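Local structure of insecticidal Delta-Endotoxin Cry8Ea1 (Bacillus Thuringiensis, 3EB7) at residues L84-T87 / A88-W92; D113-F116 / T117-P121; M172-I175 / A176-S179. The protein kills insect larvae as a crystal toxin, probably by inserting helices of its N-terminal domain into gut-cell membranes to form pores. All blocks are in the same frame, centred on the assembly; numbering follows the deposited sequence.

Interaction 1 of 3, residues L84-T87 / A88-W92; sequences LYLT and ALEEW
Over one face of the Y85 ring sits the methyl CD1 of L89, one helical turn further along helix 65-93. L89 CD1 is 3.8 Å from the centroid of the Y85 ring and 20° off the ring normal, displaced toward the rim, which meets the geometry of a CH-pi contact. Its closest ring atom is CE2 of Y85, at 3.6 Å from L89 CD1. The tyrosine reaches this place because its CG stands anti to the backbone N (chi1 177°), while the leucine has its CG beside its own N, and the two side chains slant across each other. L86 and E90 make the second i to i+4 pair. E90, extended beyond CG, is directed back along the helix by its chi1 of -73°, and its OE2 lies 3.7 Å from L86 CG; E90 CG is 3.4 Å from L86 O. In the helical bundle of the toxin's N-terminal domain, Y85 also packs on F109 and L112 of helix 99-119, and L86 on Y33 and I37 of helix 26-40. The contact is thus chiefly dispersive at the ring face, while the phenol oxygen Y85 OH is satisfied by D149 in a hydrogen bond.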
# COMPACT_ATOMS: atom_id res chain seq x y z
N LEU A 84 20.35 -15.87 17.27
CA LEU A 84 20.88 -15.76 18.61
C LEU A 84 20.10 -14.75 19.47
O LEU A 84 19.89 -14.98 20.66
CB LEU A 84 22.36 -15.39 18.57
CG LEU A 84 23.27 -16.28 17.72
CD1 LEU A 84 24.63 -15.64 17.58
CD2 LEU A 84 23.42 -17.68 18.33
N TYR A 85 19.69 -13.64 18.87
CA TYR A 85 18.82 -12.68 19.54
C TYR A 85 17.44 -13.29 19.80
O TYR A 85 16.90 -13.15 20.89
CB TYR A 85 18.69 -11.41 18.72
CG TYR A 85 17.76 -10.38 19.28
CD1 TYR A 85 17.94 -9.87 20.59
CD2 TYR A 85 16.71 -9.87 18.51
CE1 TYR A 85 17.07 -8.90 21.10
CE2 TYR A 85 15.82 -8.90 19.02
CZ TYR A 85 16.02 -8.41 20.30
OH TYR A 85 15.17 -7.46 20.80
N LEU A 86 16.87 -13.98 18.82
CA LEU A 86 15.61 -14.71 19.08
C LEU A 86 15.75 -15.74 20.21
O LEU A 86 14.88 -15.83 21.08
CB LEU A 86 15.07 -15.38 17.82
CG LEU A 86 13.79 -16.19 17.98
CD1 LEU A 86 12.63 -15.27 18.38
CD2 LEU A 86 13.49 -16.97 16.69
N THR A 87 16.83 -16.52 20.21
CA THR A 87 17.03 -17.52 21.25
C THR A 87 17.22 -16.87 22.63
O THR A 87 16.71 -17.37 23.62
CB THR A 87 18.17 -18.51 20.90
OG1 THR A 87 17.80 -19.25 19.74
CG2 THR A 87 18.46 -19.50 22.06
N ALA A 88 17.93 -15.74 22.67
CA ALA A 88 18.10 -14.94 23.88
C ALA A 88 16.79 -14.31 24.41
O ALA A 88 16.58 -14.21 25.63
CB ALA A 88 19.20 -13.89 23.70
N LEU A 89 15.90 -13.89 23.49
CA LEU A 89 14.55 -13.46 23.86
C LEU A 89 13.70 -14.61 24.40
O LEU A 89 12.86 -14.39 25.28
CB LEU A 89 13.82 -12.86 22.67
CG LEU A 89 14.19 -11.45 22.21
CD1 LEU A 89 13.72 -11.24 20.77
CD2 LEU A 89 13.61 -10.39 23.15
N GLU A 90 13.88 -15.82 23.87
CA GLU A 90 13.06 -16.94 24.31
C GLU A 90 13.51 -17.38 25.69
O GLU A 90 12.68 -17.67 26.54
CB GLU A 90 13.09 -18.11 23.31
CG GLU A 90 12.30 -17.84 22.02
CD GLU A 90 12.67 -18.79 20.85
OE1 GLU A 90 13.70 -19.49 20.91
OE2 GLU A 90 11.90 -18.82 19.85
N GLU A 91 14.83 -17.37 25.91
CA GLU A 91 15.38 -17.71 27.21
C GLU A 91 15.20 -16.61 28.26
O GLU A 91 15.21 -16.89 29.46
CB GLU A 91 16.83 -18.19 27.12
CG GLU A 91 17.01 -19.66 26.63
CD GLU A 91 15.93 -20.66 27.18
OE1 GLU A 91 15.83 -20.84 28.42
OE2 GLU A 91 15.18 -21.28 26.35
N TRP A 92 15.01 -15.36 27.82
CA TRP A 92 14.60 -14.28 28.72
C TRP A 92 13.15 -14.44 29.14
O TRP A 92 12.84 -14.32 30.33
CB TRP A 92 14.82 -12.90 28.09
CG TRP A 92 14.28 -11.75 28.91
CD1 TRP A 92 14.61 -11.44 30.20
CD2 TRP A 92 13.33 -10.76 28.49
NE1 TRP A 92 13.90 -10.33 30.62
CE2 TRP A 92 13.12 -9.89 29.59
CE3 TRP A 92 12.62 -10.54 27.30
CZ2 TRP A 92 12.24 -8.80 29.54
CZ3 TRP A 92 11.74 -9.46 27.25
CH2 TRP A 92 11.56 -8.60 28.37

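Interaction 2 of 3, residues D113-F116 / T117-P121; sequences DSLF and TQYMP
L115 and Y119 lie side by side and point the same way, one turn apart near the end of helix 99-119. The apolar contact is CG of L115 against CE1 of Y119, at 3.8 Å, and the CA of L115 sits over one face of the phenol ring. At the far end of the leucine, L115 CD1 comes within 4.0 Å of Y119 OH, so the branch follows the tyrosine from its ring to its hydroxyl. A second apolar pair is looser: M120 SD lies at the edge of the F116 ring, near its plane, 4.4 Å from F116 CD2. The bend of the methionine chain at chi2 sets the sulfur at that rim.

Among the polar contacts, D113 O takes two hydrogen bonds from a single residue. T117 N approaches nearly along the carbonyl axis at 3.0 Å from D113 O, with an almost straight N-H...O angle of 179°. T117 OG1, placed beside its own backbone N by a chi1 of -55°, donates to the same D113 O over 3.1 Å, from 40° above the carbonyl plane. Backbone bonding continues with Y119 N to L115 O at 2.7 Å and M120 N to F116 O.

The surroundings belong to the helical bundle of the N-terminal domain: the D113 carboxylate forms a salt bridge with R170 and a hydrogen bond with H143, whose ring also stacks on F116. The chemistry divides accordingly. The T117 hydroxyl donates its proton within its own helix, to a carbonyl that already takes the amide bond, whereas the aspartate spends its charge between helices, where the arginine would be expected to stabilise the ionised carboxylate.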
# COMPACT_ATOMS: atom_id res chain seq x y z
N ASP A 113 22.18 -3.87 16.78
CA ASP A 113 22.09 -2.43 16.55
C ASP A 113 23.42 -1.97 15.94
O ASP A 113 23.48 -1.26 14.94
CB ASP A 113 21.73 -1.71 17.85
CG ASP A 113 21.76 -0.19 17.72
OD1 ASP A 113 22.46 0.48 18.48
OD2 ASP A 113 21.09 0.34 16.82
N SER A 114 24.50 -2.44 16.52
CA SER A 114 25.82 -2.08 16.04
C SER A 114 26.07 -2.51 14.59
O SER A 114 26.66 -1.76 13.83
CB SER A 114 26.89 -2.64 16.98
OG SER A 114 28.02 -3.03 16.23
N LEU A 115 25.58 -3.69 14.22
CA LEU A 115 25.71 -4.23 12.85
C LEU A 115 24.84 -3.43 11.85
O LEU A 115 25.27 -3.08 10.73
CB LEU A 115 25.27 -5.70 12.88
CG LEU A 115 26.20 -6.94 12.95
CD1 LEU A 115 27.66 -6.68 13.16
CD2 LEU A 115 25.68 -7.97 13.92
N PHE A 116 23.63 -3.10 12.27
CA PHE A 116 22.76 -2.25 11.47
C PHE A 116 23.43 -0.94 11.17
O PHE A 116 23.52 -0.56 10.01
CB PHE A 116 21.41 -2.05 12.14
CG PHE A 116 20.47 -3.17 11.89
CD1 PHE A 116 20.00 -3.94 12.94
CD2 PHE A 116 20.05 -3.46 10.58
CE1 PHE A 116 19.11 -5.00 12.69
CE2 PHE A 116 19.16 -4.49 10.32
CZ PHE A 116 18.69 -5.28 11.37
N THR A 117 23.94 -0.26 12.19
CA THR A 117 24.70 0.98 11.99
C THR A 117 25.86 0.83 10.99
O THR A 117 26.07 1.71 10.16
CB THR A 117 25.21 1.52 13.33
OG1 THR A 117 24.09 1.68 14.21
CG2 THR A 117 25.91 2.88 13.18
N GLN A 118 26.61 -0.27 11.07
CA GLN A 118 27.75 -0.49 10.16
C GLN A 118 27.30 -0.86 8.76
O GLN A 118 27.95 -0.48 7.81
CB GLN A 118 28.70 -1.59 10.64
CG GLN A 118 29.32 -1.43 12.04
CD GLN A 118 30.36 -2.54 12.31
OE1 GLN A 118 30.06 -3.74 12.20
NE2 GLN A 118 31.59 -2.14 12.63
N TYR A 119 26.21 -1.60 8.64
CA TYR A 119 25.84 -2.22 7.35
C TYR A 119 24.90 -1.39 6.46
O TYR A 119 24.93 -1.53 5.24
CB TYR A 119 25.22 -3.60 7.58
CG TYR A 119 26.15 -4.66 8.10
CD1 TYR A 119 25.65 -5.84 8.68
CD2 TYR A 119 27.53 -4.49 8.03
CE1 TYR A 119 26.53 -6.84 9.15
CE2 TYR A 119 28.40 -5.47 8.50
CZ TYR A 119 27.90 -6.63 9.05
OH TYR A 119 28.80 -7.58 9.45
N MET A 120 24.03 -0.57 7.05
CA MET A 120 23.07 0.21 6.24
C MET A 120 23.67 0.92 5.00
O MET A 120 23.00 0.99 3.96
CB MET A 120 22.25 1.20 7.08
CG MET A 120 21.27 0.55 8.05
SD MET A 120 20.10 -0.61 7.28
CE MET A 120 19.21 0.46 6.12
N PRO A 121 24.91 1.47 5.11
CA PRO A 121 25.52 2.12 3.93
C PRO A 121 25.77 1.18 2.76
O PRO A 121 25.80 1.64 1.62
CB PRO A 121 26.82 2.73 4.47
CG PRO A 121 26.59 2.93 5.96
CD PRO A 121 25.74 1.68 6.32

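Interaction 3 of 3, residues M172-I175 / A176-S179; sequences MSLI and AQYS
Y178 packs back against L174, the residue one turn earlier on helix 161-191, and the two side chains run alongside each other in the same direction. At its root, Y178 CB lies 3.3 Å from L174 O, the carbonyl that also accepts the backbone bond from Y178 N. CG keeps beside that same oxygen, because a chi1 of -64° puts it next to the tyrosine's own N and turns the ring back along the helix. Further out, CE1 of Y178 meets L174 CB at 4.0 Å; this CB stands over one face of the ring, offset toward the rim. Over the same face, further out, the methyl CD2 of L174 lies 4.0 Å from Y178 CZ. The tip, Y178 OH, lies 3.8 Å from L174 CD1 and slightly further from L174 CD2, so both leucine methyls border the hydroxyl.

Helix 161-191 belongs to the alpha-helical bundle that forms the N-terminal domain of three-domain Cry toxins. Within it the phenol hydroxyl hydrogen-bonds to H143 ND1 of helix 133-153, and L174 packs on H143 and L144 of that same helix.

The side-chain hydrogen bond of the contact joins S179 to I175. S179 OG, beside its own backbone N at a chi1 of -58°, donates to I175 O over a short 2.6 Å, while S179 N bonds to the same I175 O at 2.9 Å. The hydroxyl comes from 36° above the carbonyl plane and the amide from the opposite face. Y541, from a loop far along the chain, touches I175, A176 and S179.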
# COMPACT_ATOMS: atom_id res chain seq x y z
N MET A 172 13.68 7.90 16.25
CA MET A 172 12.98 9.02 15.59
C MET A 172 13.77 9.59 14.44
O MET A 172 13.24 9.90 13.39
CB MET A 172 12.68 10.14 16.58
CG MET A 172 11.72 9.75 17.66
SD MET A 172 11.15 11.28 18.41
CE MET A 172 12.69 11.90 19.15
N SER A 173 15.07 9.73 14.65
CA SER A 173 15.91 10.24 13.60
C SER A 173 15.93 9.26 12.41
O SER A 173 16.01 9.66 11.25
CB SER A 173 17.32 10.52 14.14
OG SER A 173 18.25 10.67 13.08
N LEU A 174 15.84 7.98 12.71
CA LEU A 174 16.02 6.95 11.68
C LEU A 174 14.72 6.68 10.92
O LEU A 174 14.77 6.44 9.70
CB LEU A 174 16.63 5.67 12.27
CG LEU A 174 18.12 5.68 12.66
CD1 LEU A 174 18.54 4.31 13.28
CD2 LEU A 174 19.12 6.07 11.51
N ILE A 175 13.58 6.76 11.61
CA ILE A 175 12.30 6.75 10.91
C ILE A 175 12.31 7.79 9.80
O ILE A 175 12.00 7.47 8.64
CB ILE A 175 11.09 7.01 11.83
CG1 ILE A 175 10.90 5.87 12.83
CG2 ILE A 175 9.78 7.22 10.99
CD1 ILE A 175 9.97 6.22 13.98
N ALA A 176 12.67 9.02 10.15
CA ALA A 176 12.78 10.13 9.17
C ALA A 176 13.74 9.81 8.05
O ALA A 176 13.38 9.89 6.88
CB ALA A 176 13.18 11.45 9.86
N GLN A 177 14.96 9.45 8.40
CA GLN A 177 16.00 9.20 7.39
C GLN A 177 15.67 8.03 6.44
O GLN A 177 15.79 8.18 5.24
CB GLN A 177 17.36 8.98 8.07
CG GLN A 177 18.40 8.35 7.13
CD GLN A 177 19.78 8.08 7.76
OE1 GLN A 177 20.31 8.89 8.54
NE2 GLN A 177 20.38 6.93 7.41
N TYR A 178 15.25 6.89 6.99
CA TYR A 178 14.85 5.72 6.20
C TYR A 178 13.61 6.00 5.36
O TYR A 178 13.52 5.55 4.24
CB TYR A 178 14.61 4.48 7.09
CG TYR A 178 15.82 3.93 7.87
CD1 TYR A 178 15.64 3.12 8.99
CD2 TYR A 178 17.12 4.24 7.49
CE1 TYR A 178 16.72 2.63 9.71
CE2 TYR A 178 18.22 3.77 8.20
CZ TYR A 178 18.02 2.96 9.31
OH TYR A 178 19.12 2.46 10.00
N SER A 179 12.63 6.74 5.89
CA SER A 179 11.47 7.08 5.09
C SER A 179 11.90 7.92 3.89
O SER A 179 11.51 7.65 2.76
CB SER A 179 10.40 7.81 5.92
OG SER A 179 9.97 7.03 7.03

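All three interactions are one-turn contacts within separate helices of the N-terminal bundle. Interactions 2 and 3 are the close pair: their centres are 14 Å apart and they touch where M120 CG packs 3.5 Å from Y178 OH. H143 of helix 133-153 serves both, meeting D113 and F116 in one, and hydrogen-bonding to the Y178 hydroxyl and packing on L174 in the other; R170, two residues before 172-175 on helix 161-191, reaches interaction 2. Interaction 1 lies apart, its centre 20 Å from that of interaction 2 and 27 Å from that of interaction 3, with nearest atoms about 8 and 14 Å away. Its helix 65-93 nevertheless packs on helix 99-119, through L115 and F116 on L78.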